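Local coordinates for protein arginyl-trna synthetase (Thermus thermophilus, PDB 1IQ0) that probably joins L-arginine to its cognate tRNA at the expense of ATP, yielding arginyl-tRNA(Arg), AMP and diphosphate, as a monomeric class I aminoacyl-tRNA synthetase, at residues His228-Trp239 and Tyr324-Ser335; Arg443-Pro451 and Pro525-Leu533. All blocks are in the same frame, centred on the assembly; numbering follows the deposited sequence.

Contact 1 of 2, residues His228-Trp239 and Tyr324-Ser335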
loop_
_atom_site.group_PDB
_atom_site.type_symbol
_atom_site.label_atom_id
_atom_site.label_comp_id
_atom_site.label_asym_id
_atom_site.label_seq_id
_atom_site.Cartn_x
_atom_site.Cartn_y
_atom_site.Cartn_z
ATOM N N HIS A 228 -6.617 8.411 -11.396
ATOM C CA HIS A 228 -6.669 9.714 -10.751
ATOM C C HIS A 228 -7.862 9.810 -9.793
ATOM O O HIS A 228 -7.728 10.311 -8.678
ATOM C CB HIS A 228 -6.774 10.817 -11.808
ATOM C CG HIS A 228 -6.818 12.197 -11.232
ATOM N ND1 HIS A 228 -5.717 12.802 -10.661
ATOM C CD2 HIS A 228 -7.842 13.074 -11.098
ATOM C CE1 HIS A 228 -6.062 13.991 -10.199
ATOM N NE2 HIS A 228 -7.346 14.180 -10.451
ATOM N N ALA A 229 -9.022 9.324 -10.223
ATOM C CA ALA A 229 -10.220 9.375 -9.387
ATOM C C ALA A 229 -10.073 8.478 -8.166
ATOM O O ALA A 229 -10.781 8.655 -7.180
ATOM C CB ALA A 229 -11.449 8.959 -10.191
ATOM N N LEU A 230 -9.166 7.507 -8.236
ATOM C CA LEU A 230 -8.945 6.613 -7.105
ATOM C C LEU A 230 -7.921 7.216 -6.154
ATOM O O LEU A 230 -7.551 6.604 -5.162
ATOM C CB LEU A 230 -8.466 5.245 -7.592
ATOM C CG LEU A 230 -9.530 4.380 -8.269
ATOM C CD1 LEU A 230 -8.882 3.121 -8.833
ATOM C CD2 LEU A 230 -10.620 4.019 -7.259
ATOM N N ASN A 231 -7.475 8.423 -6.478
ATOM C CA ASN A 231 -6.496 9.165 -5.687
ATOM C C ASN A 231 -5.147 8.445 -5.566
ATOM O O ASN A 231 -4.507 8.462 -4.517
ATOM C CB ASN A 231 -7.073 9.492 -4.300
ATOM C CG ASN A 231 -6.230 10.518 -3.540
ATOM O OD1 ASN A 231 -5.657 11.439 -4.132
ATOM N ND2 ASN A 231 -6.163 10.366 -2.222
ATOM N N ALA A 232 -4.730 7.815 -6.660
ATOM C CA ALA A 232 -3.450 7.104 -6.733
ATOM C C ALA A 232 -2.411 8.074 -7.301
ATOM O O ALA A 232 -2.752 8.949 -8.096
ATOM C CB ALA A 232 -3.583 5.889 -7.644
ATOM N N ARG A 233 -1.151 7.924 -6.903
ATOM C CA ARG A 233 -0.096 8.815 -7.395
ATOM C C ARG A 233 0.964 8.044 -8.189
ATOM O O ARG A 233 1.266 6.901 -7.871
ATOM C CB ARG A 233 0.587 9.537 -6.225
ATOM C CG ARG A 233 -0.335 9.887 -5.060
ATOM C CD ARG A 233 0.374 10.706 -3.973
ATOM N NE ARG A 233 1.718 10.220 -3.655
ATOM C CZ ARG A 233 2.020 8.961 -3.344
ATOM N NH1 ARG A 233 1.071 8.037 -3.302
ATOM N NH2 ARG A 233 3.277 8.622 -3.079
ATOM N N TYR A 234 1.528 8.672 -9.220
ATOM C CA TYR A 234 2.558 8.020 -10.026
ATOM C C TYR A 234 3.702 8.959 -10.360
ATOM O O TYR A 234 3.488 10.140 -10.637
ATOM C CB TYR A 234 1.984 7.488 -11.347
ATOM C CG TYR A 234 0.804 6.564 -11.192
ATOM C CD1 TYR A 234 -0.491 7.071 -11.105
ATOM C CD2 TYR A 234 0.981 5.181 -11.104
ATOM C CE1 TYR A 234 -1.584 6.228 -10.939
ATOM C CE2 TYR A 234 -0.106 4.326 -10.930
ATOM C CZ TYR A 234 -1.385 4.861 -10.849
ATOM O OH TYR A 234 -2.461 4.035 -10.656
ATOM N N ASP A 235 4.920 8.428 -10.346
ATOM C CA ASP A 235 6.089 9.225 -10.692
ATOM C C ASP A 235 6.598 8.859 -12.088
ATOM O O ASP A 235 6.949 9.730 -12.885
ATOM C CB ASP A 235 7.217 8.994 -9.689
ATOM C CG ASP A 235 6.853 9.442 -8.294
ATOM O OD1 ASP A 235 6.628 8.569 -7.430
ATOM O OD2 ASP A 235 6.787 10.672 -8.070
ATOM N N LEU A 236 6.628 7.563 -12.381
ATOM C CA LEU A 236 7.150 7.099 -13.657
ATOM C C LEU A 236 6.249 6.147 -14.426
ATOM O O LEU A 236 5.478 5.379 -13.856
ATOM C CB LEU A 236 8.482 6.384 -13.436
ATOM C CG LEU A 236 9.594 7.092 -12.665
ATOM C CD1 LEU A 236 10.544 6.049 -12.083
ATOM C CD2 LEU A 236 10.326 8.061 -13.587
ATOM N N LEU A 237 6.387 6.201 -15.738
ATOM C CA LEU A 237 5.675 5.320 -16.644
ATOM C C LEU A 237 6.801 4.666 -17.429
ATOM O O LEU A 237 7.723 5.346 -17.852
ATOM C CB LEU A 237 4.802 6.123 -17.608
ATOM C CG LEU A 237 3.276 6.092 -17.497
ATOM C CD1 LEU A 237 2.813 6.304 -16.079
ATOM C CD2 LEU A 237 2.715 7.158 -18.428
ATOM N N VAL A 238 6.756 3.350 -17.580
ATOM C CA VAL A 238 7.753 2.658 -18.373
ATOM C C VAL A 238 7.007 1.809 -19.391
ATOM O O VAL A 238 6.200 0.951 -19.028
ATOM C CB VAL A 238 8.671 1.753 -17.520
ATOM C CG1 VAL A 238 9.514 0.886 -18.432
ATOM C CG2 VAL A 238 9.595 2.614 -16.660
ATOM N N TRP A 239 7.280 2.065 -20.666
ATOM C CA TRP A 239 6.642 1.354 -21.766
ATOM C C TRP A 239 7.472 0.171 -22.269
ATOM O O TRP A 239 8.690 0.268 -22.438
ATOM C CB TRP A 239 6.369 2.331 -22.931
ATOM C CG TRP A 239 5.443 3.481 -22.570
ATOM C CD1 TRP A 239 5.649 4.425 -21.604
ATOM C CD2 TRP A 239 4.157 3.771 -23.140
ATOM N NE1 TRP A 239 4.578 5.278 -21.534
ATOM C CE2 TRP A 239 3.645 4.902 -22.462
ATOM C CE3 TRP A 239 3.386 3.184 -24.154
ATOM C CZ2 TRP A 239 2.392 5.461 -22.764
ATOM C CZ3 TRP A 239 2.139 3.740 -24.458
ATOM C CH2 TRP A 239 1.656 4.866 -23.762
ATOM N N TYR A 324 5.456 13.439 -19.275
ATOM C CA TYR A 324 4.340 12.750 -19.903
ATOM C C TYR A 324 3.159 13.701 -19.975
ATOM O O TYR A 324 2.659 14.157 -18.946
ATOM C CB TYR A 324 3.940 11.512 -19.102
ATOM C CG TYR A 324 2.763 10.765 -19.695
ATOM C CD1 TYR A 324 2.851 10.178 -20.960
ATOM C CD2 TYR A 324 1.559 10.647 -18.994
ATOM C CE1 TYR A 324 1.774 9.489 -21.510
ATOM C CE2 TYR A 324 0.477 9.966 -19.532
ATOM C CZ TYR A 324 0.590 9.386 -20.791
ATOM O OH TYR A 324 -0.478 8.698 -21.325
ATOM N N GLU A 325 2.721 13.997 -21.195
ATOM C CA GLU A 325 1.600 14.893 -21.403
ATOM C C GLU A 325 0.308 14.221 -20.940
ATOM O O GLU A 325 -0.098 13.194 -21.480
ATOM C CB GLU A 325 1.495 15.273 -22.884
ATOM C CG GLU A 325 0.389 16.274 -23.181
ATOM C CD GLU A 325 0.320 16.662 -24.648
ATOM O OE1 GLU A 325 0.098 15.772 -25.497
ATOM O OE2 GLU A 325 0.486 17.862 -24.953
ATOM N N ASN A 326 -0.322 14.804 -19.927
ATOM C CA ASN A 326 -1.566 14.272 -19.383
ATOM C C ASN A 326 -2.184 15.349 -18.499
ATOM O O ASN A 326 -1.478 16.209 -17.978
ATOM C CB ASN A 326 -1.290 13.022 -18.552
ATOM C CG ASN A 326 -0.755 13.347 -17.173
ATOM O OD1 ASN A 326 -1.500 13.360 -16.201
ATOM N ND2 ASN A 326 0.542 13.622 -17.087
ATOM N N PRO A 327 -3.508 15.313 -18.316
ATOM C CA PRO A 327 -4.160 16.329 -17.485
ATOM C C PRO A 327 -4.288 16.012 -16.001
ATOM O O PRO A 327 -4.883 16.792 -15.259
ATOM C CB PRO A 327 -5.525 16.469 -18.144
ATOM C CG PRO A 327 -5.828 15.043 -18.515
ATOM C CD PRO A 327 -4.504 14.561 -19.103
ATOM N N TYR A 328 -3.719 14.897 -15.554
ATOM C CA TYR A 328 -3.863 14.524 -14.150
ATOM C C TYR A 328 -2.633 14.699 -13.269
ATOM O O TYR A 328 -2.741 15.151 -12.127
ATOM C CB TYR A 328 -4.352 13.078 -14.048
ATOM C CG TYR A 328 -5.427 12.739 -15.056
ATOM C CD1 TYR A 328 -5.107 12.109 -16.258
ATOM C CD2 TYR A 328 -6.760 13.093 -14.831
ATOM C CE1 TYR A 328 -6.086 11.839 -17.212
ATOM C CE2 TYR A 328 -7.748 12.828 -15.783
ATOM C CZ TYR A 328 -7.402 12.203 -16.968
ATOM O OH TYR A 328 -8.366 11.949 -17.918
ATOM N N TYR A 329 -1.464 14.340 -13.789
ATOM C CA TYR A 329 -0.242 14.451 -13.004
ATOM C C TYR A 329 0.809 15.324 -13.667
ATOM O O TYR A 329 1.476 14.901 -14.607
ATOM C CB TYR A 329 0.341 13.066 -12.757
ATOM C CG TYR A 329 -0.671 12.073 -12.251
ATOM C CD1 TYR A 329 -1.373 11.256 -13.135
ATOM C CD2 TYR A 329 -0.921 11.942 -10.881
ATOM C CE1 TYR A 329 -2.300 10.318 -12.669
ATOM C CE2 TYR A 329 -1.844 11.013 -10.405
ATOM C CZ TYR A 329 -2.525 10.201 -11.306
ATOM O OH TYR A 329 -3.400 9.255 -10.839
ATOM N N PRO A 330 0.980 16.554 -13.165
ATOM C CA PRO A 330 1.951 17.515 -13.694
ATOM C C PRO A 330 3.393 17.007 -13.687
ATOM O O PRO A 330 4.149 17.261 -14.624
ATOM C CB PRO A 330 1.769 18.725 -12.779
ATOM C CG PRO A 330 0.314 18.622 -12.370
ATOM C CD PRO A 330 0.189 17.153 -12.074
ATOM N N GLY A 331 3.770 16.283 -12.637
ATOM C CA GLY A 331 5.135 15.794 -12.542
ATOM C C GLY A 331 5.417 14.390 -13.044
ATOM O O GLY A 331 6.525 13.892 -12.874
ATOM N N LEU A 332 4.439 13.746 -13.666
ATOM C CA LEU A 332 4.643 12.388 -14.162
ATOM C C LEU A 332 5.621 12.337 -15.344
ATOM O O LEU A 332 5.524 13.137 -16.274
ATOM C CB LEU A 332 3.296 11.778 -14.558
ATOM C CG LEU A 332 3.272 10.348 -15.106
ATOM C CD1 LEU A 332 3.943 9.392 -14.126
ATOM C CD2 LEU A 332 1.820 9.936 -15.354
ATOM N N ARG A 333 6.569 11.403 -15.292
ATOM C CA ARG A 333 7.552 11.242 -16.364
ATOM C C ARG A 333 7.408 9.858 -17.005
ATOM O O ARG A 333 7.126 8.866 -16.329
ATOM C CB ARG A 333 8.983 11.424 -15.833
ATOM C CG ARG A 333 9.409 12.877 -15.569
ATOM C CD ARG A 333 10.805 12.951 -14.917
ATOM N NE ARG A 333 11.925 12.654 -15.819
ATOM C CZ ARG A 333 12.864 11.725 -15.594
ATOM N NH1 ARG A 333 12.836 10.966 -14.498
ATOM N NH2 ARG A 333 13.866 11.568 -16.456
ATOM N N THR A 334 7.615 9.794 -18.315
ATOM C CA THR A 334 7.479 8.541 -19.044
ATOM C C THR A 334 8.745 8.172 -19.800
ATOM O O THR A 334 9.523 9.042 -20.189
ATOM C CB THR A 334 6.338 8.636 -20.092
ATOM O OG1 THR A 334 6.207 7.388 -20.788
ATOM C CG2 THR A 334 6.649 9.726 -21.123
ATOM N N SER A 335 8.959 6.876 -19.997
ATOM C CA SER A 335 10.094 6.443 -20.799
ATOM C C SER A 335 9.671 6.868 -22.206
ATOM O O SER A 335 8.473 6.983 -22.490
ATOM C CB SER A 335 10.254 4.924 -20.749
ATOM O OG SER A 335 9.066 4.278 -21.175
HETATM O O HOH W 1 8.872 11.694 -11.987
#
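Strands 236-239 and 333-335 run parallel in the mixed sheet of the class I catalytic domain, their axes nearly aligned, with L236 paired to R333 and L237 to T334. The backbone ladder starts where R333 N donates to D235 O and continues through L237 N to R333 O and S335 N to L237 O. At its far end side chains take over: S335 OG, 2.9 Å from W239 N, receives a nearly straight bond (172°) and also pairs with D242. T334 OG1 lies 2.8 Å from W239 NE1, a weak bond, well bent at the hydrogen.

On the T334 face of the sheet, L237 CD2 stands over the middle of the Y324 ring, 3.6 Å from its centroid and 6° off the normal, a CH-pi contact. The other methyl, L237 CD1, meets L332 CD1 at 3.8 Å.

Before the strands, Y329 fills the bend between helix 213-229 and strand 236-239. With CG anti to its carbonyl carbon (chi1 -49°), its ring reaches A232, and Y329 OH donates to A232 O at 2.8 Å from above the carbonyl plane. The edges of H228 and Y234 both turn toward faces of this ring, Y234 in an offset edge-to-face pair, almost perpendicular. N326 OD1 accepts from Y328 N and Y329 N (Asx turn and Asx motif), and N326 ND2 donates to Y324 O and Y329 O, pinning the loop. The phenol hydroxyl thus satisfies a backbone carbonyl within an aromatic cluster, joining the 324-332 loop to the chain between helix 213-229 and strand 236-239.

Contact 2 of 2, residues Arg443-Pro451 and Pro525-Leu533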
loop_
_atom_site.group_PDB
_atom_site.type_symbol
_atom_site.label_atom_id
_atom_site.label_comp_id
_atom_site.label_asym_id
_atom_site.label_seq_id
_atom_site.Cartn_x
_atom_site.Cartn_y
_atom_site.Cartn_z
ATOM N N ARG A 443 -11.434 3.103 -1.013
ATOM C CA ARG A 443 -10.031 2.986 -0.607
ATOM C C ARG A 443 -9.854 2.244 0.709
ATOM O O ARG A 443 -8.908 1.463 0.866
ATOM C CB ARG A 443 -9.373 4.365 -0.502
ATOM C CG ARG A 443 -9.161 5.051 -1.836
ATOM C CD ARG A 443 -8.309 4.210 -2.779
ATOM N NE ARG A 443 -6.885 4.548 -2.755
ATOM C CZ ARG A 443 -6.025 4.148 -1.830
ATOM N NH1 ARG A 443 -6.428 3.378 -0.812
ATOM N NH2 ARG A 443 -4.753 4.506 -1.929
ATOM N N PHE A 444 -10.759 2.463 1.659
ATOM C CA PHE A 444 -10.640 1.780 2.949
ATOM C C PHE A 444 -10.972 0.300 2.829
ATOM O O PHE A 444 -10.298 -0.545 3.411
ATOM C CB PHE A 444 -11.554 2.410 4.009
ATOM C CG PHE A 444 -11.203 1.995 5.411
ATOM C CD1 PHE A 444 -10.179 2.632 6.100
ATOM C CD2 PHE A 444 -11.845 0.918 6.015
ATOM C CE1 PHE A 444 -9.792 2.202 7.371
ATOM C CE2 PHE A 444 -11.467 0.478 7.281
ATOM C CZ PHE A 444 -10.438 1.122 7.959
ATOM N N SER A 445 -12.026 -0.018 2.087
ATOM C CA SER A 445 -12.416 -1.414 1.894
ATOM C C SER A 445 -11.282 -2.224 1.241
ATOM O O SER A 445 -10.958 -3.330 1.667
ATOM C CB SER A 445 -13.662 -1.487 1.010
ATOM O OG SER A 445 -13.944 -2.828 0.640
ATOM N N MET A 446 -10.685 -1.665 0.199
ATOM C CA MET A 446 -9.605 -2.341 -0.520
ATOM C C MET A 446 -8.348 -2.612 0.297
ATOM O O MET A 446 -7.545 -3.478 -0.059
ATOM C CB MET A 446 -9.231 -1.530 -1.762
ATOM C CG MET A 446 -10.299 -1.538 -2.855
ATOM S SD MET A 446 -10.659 -3.246 -3.358
ATOM C CE MET A 446 -12.158 -3.563 -2.376
ATOM N N VAL A 447 -8.177 -1.909 1.412
ATOM C CA VAL A 447 -6.965 -2.104 2.190
ATOM C C VAL A 447 -7.103 -2.557 3.653
ATOM O O VAL A 447 -6.107 -2.893 4.294
ATOM C CB VAL A 447 -6.102 -0.807 2.111
ATOM C CG1 VAL A 447 -6.621 0.251 3.092
ATOM C CG2 VAL A 447 -4.666 -1.136 2.361
ATOM N N LYS A 448 -8.317 -2.594 4.195
ATOM C CA LYS A 448 -8.469 -3.016 5.589
ATOM C C LYS A 448 -8.274 -4.523 5.805
ATOM O O LYS A 448 -7.939 -4.964 6.908
ATOM C CB LYS A 448 -9.841 -2.614 6.123
ATOM C CG LYS A 448 -10.967 -3.520 5.684
ATOM C CD LYS A 448 -12.241 -3.231 6.473
ATOM C CE LYS A 448 -13.371 -4.158 6.053
ATOM N NZ LYS A 448 -14.652 -3.845 6.746
ATOM N N THR A 449 -8.475 -5.306 4.748
ATOM C CA THR A 449 -8.356 -6.763 4.820
ATOM C C THR A 449 -6.993 -7.273 4.353
ATOM O O THR A 449 -6.520 -6.890 3.285
ATOM C CB THR A 449 -9.445 -7.425 3.954
ATOM O OG1 THR A 449 -10.738 -7.019 4.421
ATOM C CG2 THR A 449 -9.331 -8.941 4.002
ATOM N N GLU A 450 -6.373 -8.135 5.155
ATOM C CA GLU A 450 -5.073 -8.719 4.816
ATOM C C GLU A 450 -5.105 -9.139 3.358
ATOM O O GLU A 450 -6.065 -9.765 2.914
ATOM C CB GLU A 450 -4.801 -9.960 5.665
ATOM C CG GLU A 450 -4.976 -9.771 7.153
ATOM C CD GLU A 450 -4.714 -11.052 7.922
ATOM O OE1 GLU A 450 -5.047 -11.101 9.124
ATOM O OE2 GLU A 450 -4.170 -12.005 7.320
ATOM N N PRO A 451 -4.049 -8.815 2.598
ATOM C CA PRO A 451 -3.916 -9.135 1.169
ATOM C C PRO A 451 -4.186 -10.605 0.817
ATOM O O PRO A 451 -4.757 -10.907 -0.228
ATOM C CB PRO A 451 -2.471 -8.731 0.859
ATOM C CG PRO A 451 -2.191 -7.652 1.861
ATOM C CD PRO A 451 -2.803 -8.217 3.112
ATOM N N PRO A 525 -0.512 -2.396 4.796
ATOM C CA PRO A 525 -1.363 -1.243 5.091
ATOM C C PRO A 525 -2.542 -1.574 5.996
ATOM O O PRO A 525 -3.020 -0.702 6.739
ATOM C CB PRO A 525 -1.811 -0.790 3.707
ATOM C CG PRO A 525 -0.590 -1.096 2.865
ATOM C CD PRO A 525 -0.234 -2.489 3.351
ATOM N N HIS A 526 -3.017 -2.819 5.945
ATOM C CA HIS A 526 -4.161 -3.198 6.768
ATOM C C HIS A 526 -3.917 -2.966 8.262
ATOM O O HIS A 526 -4.868 -2.808 9.029
ATOM C CB HIS A 526 -4.568 -4.658 6.528
ATOM C CG HIS A 526 -3.618 -5.660 7.101
ATOM N ND1 HIS A 526 -2.587 -6.212 6.372
ATOM C CD2 HIS A 526 -3.544 -6.212 8.336
ATOM C CE1 HIS A 526 -1.919 -7.061 7.131
ATOM N NE2 HIS A 526 -2.478 -7.080 8.327
ATOM N N VAL A 527 -2.652 -2.941 8.676
ATOM C CA VAL A 527 -2.335 -2.708 10.081
ATOM C C VAL A 527 -2.674 -1.256 10.439
ATOM O O VAL A 527 -3.138 -0.972 11.537
ATOM C CB VAL A 527 -0.842 -2.996 10.381
ATOM C CG1 VAL A 527 -0.487 -2.537 11.792
ATOM C CG2 VAL A 527 -0.573 -4.498 10.247
ATOM N N LEU A 528 -2.465 -0.343 9.499
ATOM C CA LEU A 528 -2.775 1.059 9.748
ATOM C C LEU A 528 -4.289 1.217 9.704
ATOM O O LEU A 528 -4.878 1.915 10.525
ATOM C CB LEU A 528 -2.155 1.955 8.678
ATOM C CG LEU A 528 -1.840 3.416 9.036
ATOM C CD1 LEU A 528 -2.097 4.274 7.815
ATOM C CD2 LEU A 528 -2.670 3.905 10.210
ATOM N N ALA A 529 -4.909 0.561 8.727
ATOM C CA ALA A 529 -6.349 0.619 8.563
ATOM C C ALA A 529 -7.023 0.153 9.842
ATOM O O ALA A 529 -7.937 0.803 10.337
ATOM C CB ALA A 529 -6.779 -0.260 7.388
ATOM N N GLN A 530 -6.560 -0.972 10.378
ATOM C CA GLN A 530 -7.131 -1.520 11.598
ATOM C C GLN A 530 -6.906 -0.563 12.774
ATOM O O GLN A 530 -7.787 -0.385 13.608
ATOM C CB GLN A 530 -6.523 -2.891 11.898
ATOM C CG GLN A 530 -7.117 -3.594 13.113
ATOM C CD GLN A 530 -8.630 -3.730 13.028
ATOM O OE1 GLN A 530 -9.167 -4.266 12.052
ATOM N NE2 GLN A 530 -9.327 -3.240 14.052
ATOM N N TYR A 531 -5.730 0.054 12.844
ATOM C CA TYR A 531 -5.467 1.000 13.923
ATOM C C TYR A 531 -6.468 2.157 13.874
ATOM O O TYR A 531 -6.938 2.629 14.912
ATOM C CB TYR A 531 -4.058 1.595 13.825
ATOM C CG TYR A 531 -3.876 2.768 14.768
ATOM C CD1 TYR A 531 -3.754 2.568 16.147
ATOM C CD2 TYR A 531 -3.900 4.083 14.296
ATOM C CE1 TYR A 531 -3.665 3.652 17.035
ATOM C CE2 TYR A 531 -3.813 5.176 15.178
ATOM C CZ TYR A 531 -3.697 4.947 16.547
ATOM O OH TYR A 531 -3.617 6.007 17.428
ATOM N N LEU A 532 -6.777 2.621 12.668
ATOM C CA LEU A 532 -7.704 3.735 12.510
ATOM C C LEU A 532 -9.114 3.368 12.961
ATOM O O LEU A 532 -9.827 4.205 13.505
ATOM C CB LEU A 532 -7.711 4.223 11.061
ATOM C CG LEU A 532 -6.397 4.865 10.591
ATOM C CD1 LEU A 532 -6.560 5.352 9.153
ATOM C CD2 LEU A 532 -6.023 6.032 11.503
ATOM N N LEU A 533 -9.514 2.121 12.731
ATOM C CA LEU A 533 -10.828 1.663 13.164
ATOM C C LEU A 533 -10.848 1.690 14.690
ATOM O O LEU A 533 -11.799 2.185 15.297
ATOM C CB LEU A 533 -11.100 0.236 12.675
ATOM C CG LEU A 533 -11.549 0.093 11.218
ATOM C CD1 LEU A 533 -11.728 -1.379 10.861
ATOM C CD2 LEU A 533 -12.863 0.839 11.027
#
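F444 points the rim of its ring at helix 525-544: its CZ lies 3.5 Å from A529 O, near the ring plane, and 3.6 Å from L533 CG, which approaches obliquely. The ring gets there because CG is anti to the backbone N (chi1 -165°), which carries it from the flank of its own helix across to the facing one. One turn before L533, A529 CB sits against the backbone of the first helix, 3.7 Å from K448 CA, with F444 CE1 at 3.9 Å. The methyl allows a near approach to K448, and the backbones are nearest at K448 and H526, with the two CA atoms 4.5 Å apart.

Here the C-terminal part of helix 430-448, in the catalytic part of the chain, meets the N-terminal part of helix 525-544 in the DALR anticodon-binding part, the short segment axes crossing at -119° and 8.8 Å apart.

H526 lies against K448 and the residues after it. Its CB touches K448 O at 3.4 Å, while E450 CG lies over one face of the imidazole, 14° off the normal, in a CH-pi contact. P451 CD comes to ND1 of the same ring at 3.8 Å, obliquely. A glycine in place of H526 would probably leave E450 CG and P451 CD without the surface they rest on and set residues 449-451 freer to shift. The K448 chain is extended beyond CG, and its NZ bonds to D468 O.

The contacts follow one another along the chain, contact 1 closing at S335 before contact 2 opens at R443, and their centres lie 25 Å apart. Contact 1 belongs to the mixed catalytic sheet; contact 2 is a buried helix crossing, about 9 Å from the centre of the chain, between catalytic and anticodon-binding parts. They nevertheless touch: L230 O, just after helix 213-229, lies 3.2 Å from R443 NE, a probable weak hydrogen bond. D130 on helix 120-138 joins them further, forming salt bridges with R233 of contact 1 and R443 of contact 2. Helix 120-138, which begins within the predicted HIGH region, therefore touches both the loop leading into strand 236-239 and the crossing of contact 2.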